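Local coordinates for serpin (Taeniopygia guttata, PDB 5HGC), which binds cortisol and, as a member of the serpin family, may inhibit serine-type endopeptidases, at residues Val166-Ser171 and Val314-His319; Asn101-Thr106 and Tyr123-Phe128. All blocks are in the same frame, centred on the assembly; numbering follows the deposited sequence.

How the contacts relate
Along the chain contact 2 comes first: strand 100-106, helix 113-123 and strand 126-130 close it before contact 1 opens at strand 167-176, whose parallel partner, strand 316-325, comes much later in the chain. In space the two centres are about 9 Å apart, on the same side of the chain's centre. Strands 100-106 and 167-176 run antiparallel as neighbours, so the order across the sheet is 126-130, 100-106, 167-176, 316-325. The backbone joins the two contacts, with Ala170 N 2.7 Å from Ala102 O, and Leu169 packs on Ile103. Together they make up part of the large sheet A of the serpin fold, two parallel pairs meeting at an antiparallel seam.

Contact 1: residues Val166-Ser171 and Val314-His319; sequences VMLLAS and VSKVVH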
# COMPACT_ATOMS: atom_id res chain seq x y z
N VAL A 166 -10.65 -0.82 23.10
CA VAL A 166 -11.03 0.56 23.27
C VAL A 166 -11.33 1.14 21.86
O VAL A 166 -12.44 1.63 21.61
CB VAL A 166 -9.93 1.28 24.07
CG1 VAL A 166 -10.14 2.77 24.08
CG2 VAL A 166 -9.92 0.79 25.51
N MET A 167 -10.35 1.03 20.95
CA MET A 167 -10.47 1.54 19.56
C MET A 167 -9.74 0.64 18.57
O MET A 167 -8.58 0.25 18.79
CB MET A 167 -9.93 2.98 19.48
CG MET A 167 -9.73 3.48 18.07
SD MET A 167 -9.45 5.25 17.99
CE MET A 167 -7.87 5.39 18.81
N LEU A 168 -10.46 0.28 17.52
CA LEU A 168 -9.95 -0.35 16.34
C LEU A 168 -9.75 0.70 15.23
O LEU A 168 -10.70 1.36 14.81
CB LEU A 168 -10.95 -1.43 15.89
CG LEU A 168 -10.62 -2.09 14.55
CD1 LEU A 168 -9.29 -2.84 14.61
CD2 LEU A 168 -11.70 -3.02 14.05
N LEU A 169 -8.52 0.89 14.75
CA LEU A 169 -8.28 1.70 13.53
C LEU A 169 -8.21 0.76 12.37
O LEU A 169 -7.34 -0.11 12.34
CB LEU A 169 -6.98 2.50 13.64
CG LEU A 169 -6.52 3.35 12.46
CD1 LEU A 169 -7.47 4.48 12.07
CD2 LEU A 169 -5.16 3.93 12.86
N ALA A 170 -9.15 0.88 11.44
CA ALA A 170 -9.12 0.08 10.20
C ALA A 170 -8.65 0.91 8.95
O ALA A 170 -9.24 1.98 8.67
CB ALA A 170 -10.49 -0.51 9.95
N SER A 171 -7.60 0.46 8.22
CA SER A 171 -7.44 0.94 6.83
C SER A 171 -7.48 -0.19 5.84
O SER A 171 -6.88 -1.26 6.05
CB SER A 171 -6.23 1.85 6.59
OG SER A 171 -5.07 1.06 6.71
N VAL A 314 -4.91 3.22 21.10
CA VAL A 314 -5.28 2.41 19.95
C VAL A 314 -5.09 1.00 20.38
O VAL A 314 -3.98 0.62 20.68
CB VAL A 314 -4.44 2.78 18.70
CG1 VAL A 314 -4.83 1.94 17.49
CG2 VAL A 314 -4.62 4.26 18.41
N SER A 315 -6.17 0.23 20.44
CA SER A 315 -6.09 -1.17 20.87
C SER A 315 -5.52 -2.05 19.74
O SER A 315 -4.70 -2.90 19.98
CB SER A 315 -7.45 -1.72 21.33
OG SER A 315 -7.96 -1.03 22.45
N LYS A 316 -5.97 -1.81 18.52
CA LYS A 316 -5.73 -2.68 17.40
C LYS A 316 -5.83 -1.75 16.17
O LYS A 316 -6.73 -0.89 16.11
CB LYS A 316 -6.81 -3.74 17.39
CG LYS A 316 -6.29 -5.15 17.37
CD LYS A 316 -7.23 -6.11 16.60
CE LYS A 316 -6.67 -7.55 16.53
NZ LYS A 316 -7.32 -8.43 15.54
N VAL A 317 -4.86 -1.86 15.25
CA VAL A 317 -4.92 -1.28 13.89
C VAL A 317 -4.74 -2.39 12.92
O VAL A 317 -3.70 -3.04 12.90
CB VAL A 317 -3.95 -0.12 13.64
CG1 VAL A 317 -2.59 -0.35 14.27
CG2 VAL A 317 -3.84 0.23 12.15
N VAL A 318 -5.80 -2.67 12.16
CA VAL A 318 -5.80 -3.65 11.07
C VAL A 318 -5.70 -2.94 9.74
O VAL A 318 -6.47 -2.01 9.49
CB VAL A 318 -7.04 -4.54 11.09
CG1 VAL A 318 -6.89 -5.65 10.05
CG2 VAL A 318 -7.15 -5.17 12.46
N HIS A 319 -4.74 -3.36 8.91
CA HIS A 319 -4.60 -2.91 7.53
C HIS A 319 -4.82 -4.04 6.55
O HIS A 319 -4.19 -5.08 6.68
CB HIS A 319 -3.24 -2.31 7.31
CG HIS A 319 -2.99 -1.95 5.88
ND1 HIS A 319 -3.61 -0.87 5.27
CD2 HIS A 319 -2.24 -2.55 4.93
CE1 HIS A 319 -3.22 -0.82 4.00
NE2 HIS A 319 -2.38 -1.82 3.77
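Leu169 and Val317 stand side by side on one face of the sheet and point the same way, Leu169 CD2 lying 4.0 Å from Val317 CG2. The valine presents that methyl because CG2 is anti to its backbone N (chi1 40°, measured to CG1); helix 39-52 packs against both residues, through Leu49 and Phe46. Nearer the start of the two segments, the Met167 chain runs extended and then bends at its last torsion (chi3 66°), which sets CE 3.5 Å from Val314 CG2. On the other face Leu168 CD1 reaches over to Val318 CG2 at 3.8 Å, while Lys316 begins on that face and carries its amine away.

Strands 167-176 and 316-325 are parallel and directly paired here, with no strand between them. This is the place in serpin sheet A where the reactive-centre loop inserts after cleavage, so the pairing is consistent with the uninserted form. The His319 end probably belongs to the shutter region, as in other serpins. Leu169 grips its neighbour twice: its N donates to Lys316 O at 2.9 Å, and its O takes Val318 N at 3.0 Å.

Polar side chains close both ends. Met167 O accepts Ser315 N (2.9 Å) and, more weakly, Lys316 N, while Ser315 OG turns back to receive Val166 N at 2.8 Å in a fairly straight bond (160°). At the far end Ser171 OG meets the His319 ring in its plane, 2.8 Å from ND1, while NE2 is hydrogen-bonded to Ser38 N, just ahead of helix 39-52, and Ser41 of that helix touches His319.

Contact 2: residues Asn101-Thr106 and Tyr123-Phe128; sequences NAIFVT and YQLEAF
Phe128 lies alongside Phe104, and its side chain touches segment 101-106 from CB along one edge of the ring as far as CE1. CB starts 3.6 Å from Phe104 CD2. CG and then CD1 pass by Phe104 CE2, with CD1 coming to 3.5 Å. CD1 also has Ile103 O near the ring plane, at the edge, and beyond it CE1 is 4.4 Å from Ala102 CB. Both phenylalanines place CG anti to the carbonyl carbon (chi1 close to -60°), which sends their rings off in the same direction: the planes are 14° from parallel but slid apart, so overlap is slight. Tyr145 meets the Phe128 ring edge-to-face.

The backbone keeps this pair in step. Phe128 N donates to Ile103 O at 2.8 Å, and Phe128 O receives Val105 N in an almost straight bond (171°). On the opposite face Ile103 CG1 rests 3.6 Å from Ala127 CB and 3.9 Å from Leu125 CD1, with Phe115 of helix 113-123 covering both Ile103 and Leu125. Parallel strands 100-106 and 126-130, connected through that helix, form a beta-alpha-beta unit at the edge of serpin sheet A.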
# COMPACT_ATOMS: atom_id res chain seq x y z
N ASN A 101 -10.35 4.73 5.53
CA ASN A 101 -9.98 4.75 6.96
C ASN A 101 -11.25 4.73 7.77
O ASN A 101 -12.19 5.45 7.43
CB ASN A 101 -9.37 6.10 7.28
CG ASN A 101 -8.00 6.24 6.71
OD1 ASN A 101 -7.25 5.23 6.60
ND2 ASN A 101 -7.64 7.48 6.31
N ALA A 102 -11.31 3.89 8.80
CA ALA A 102 -12.43 3.89 9.73
C ALA A 102 -11.91 3.63 11.13
O ALA A 102 -10.86 2.98 11.29
CB ALA A 102 -13.52 2.90 9.35
N ILE A 103 -12.60 4.22 12.11
CA ILE A 103 -12.42 3.91 13.52
C ILE A 103 -13.66 3.33 14.16
O ILE A 103 -14.76 3.75 13.87
CB ILE A 103 -11.82 5.04 14.36
CG1 ILE A 103 -12.69 6.29 14.37
CG2 ILE A 103 -10.44 5.35 13.85
CD1 ILE A 103 -12.32 7.35 15.40
N PHE A 104 -13.45 2.32 14.99
CA PHE A 104 -14.50 1.69 15.76
C PHE A 104 -14.15 1.90 17.23
O PHE A 104 -13.11 1.39 17.70
CB PHE A 104 -14.63 0.22 15.36
CG PHE A 104 -14.98 0.05 13.93
CD1 PHE A 104 -13.96 -0.01 12.91
CD2 PHE A 104 -16.35 -0.03 13.53
CE1 PHE A 104 -14.32 -0.16 11.55
CE2 PHE A 104 -16.71 -0.20 12.17
CZ PHE A 104 -15.69 -0.26 11.19
N VAL A 105 -14.92 2.76 17.90
CA VAL A 105 -14.55 3.23 19.26
C VAL A 105 -15.59 2.65 20.22
O VAL A 105 -16.81 2.61 19.89
CB VAL A 105 -14.50 4.78 19.40
CG1 VAL A 105 -14.00 5.24 20.79
CG2 VAL A 105 -13.56 5.36 18.36
N THR A 106 -15.13 2.16 21.38
CA THR A 106 -16.05 1.68 22.41
C THR A 106 -17.13 2.71 22.73
O THR A 106 -16.84 3.91 22.89
CB THR A 106 -15.33 1.26 23.69
OG1 THR A 106 -16.31 1.06 24.70
CG2 THR A 106 -14.35 2.31 24.17
N TYR A 123 -9.70 13.73 5.98
CA TYR A 123 -9.26 12.36 5.81
C TYR A 123 -10.42 11.51 5.45
O TYR A 123 -10.29 10.30 5.40
CB TYR A 123 -8.59 11.82 7.08
CG TYR A 123 -7.21 12.40 7.33
CD1 TYR A 123 -6.10 11.94 6.60
CD2 TYR A 123 -7.01 13.41 8.27
CE1 TYR A 123 -4.83 12.50 6.79
CE2 TYR A 123 -5.75 13.95 8.49
CZ TYR A 123 -4.66 13.51 7.73
OH TYR A 123 -3.40 14.03 7.93
N GLN A 124 -11.58 12.12 5.19
CA GLN A 124 -12.80 11.32 4.92
C GLN A 124 -13.07 10.19 5.97
O GLN A 124 -13.55 9.13 5.61
CB GLN A 124 -12.81 10.71 3.50
CG GLN A 124 -12.20 11.53 2.33
CD GLN A 124 -12.02 10.67 1.01
OE1 GLN A 124 -11.80 9.42 1.06
NE2 GLN A 124 -12.10 11.34 -0.15
N LEU A 125 -12.71 10.39 7.24
CA LEU A 125 -12.96 9.40 8.28
C LEU A 125 -14.45 9.10 8.50
O LEU A 125 -15.32 10.03 8.64
CB LEU A 125 -12.36 9.83 9.62
CG LEU A 125 -12.81 8.97 10.83
CD1 LEU A 125 -12.18 7.59 10.76
CD2 LEU A 125 -12.49 9.62 12.19
N GLU A 126 -14.73 7.80 8.56
CA GLU A 126 -16.01 7.32 9.14
C GLU A 126 -15.69 6.74 10.48
O GLU A 126 -14.81 5.87 10.56
CB GLU A 126 -16.68 6.25 8.29
CG GLU A 126 -17.05 6.80 6.93
CD GLU A 126 -17.85 5.86 6.04
OE1 GLU A 126 -17.81 4.62 6.20
OE2 GLU A 126 -18.57 6.39 5.17
N ALA A 127 -16.40 7.20 11.52
CA ALA A 127 -16.20 6.70 12.90
C ALA A 127 -17.48 6.04 13.41
O ALA A 127 -18.58 6.53 13.13
CB ALA A 127 -15.84 7.87 13.80
N PHE A 128 -17.33 4.93 14.13
CA PHE A 128 -18.49 4.10 14.61
C PHE A 128 -18.37 3.81 16.10
O PHE A 128 -17.29 3.43 16.58
CB PHE A 128 -18.59 2.77 13.88
CG PHE A 128 -18.76 2.91 12.39
CD1 PHE A 128 -17.65 3.12 11.54
CD2 PHE A 128 -20.04 2.87 11.82
CE1 PHE A 128 -17.81 3.29 10.18
CE2 PHE A 128 -20.21 3.03 10.43
CZ PHE A 128 -19.10 3.25 9.60
O HOH W 1 -12.65 6.10 4.63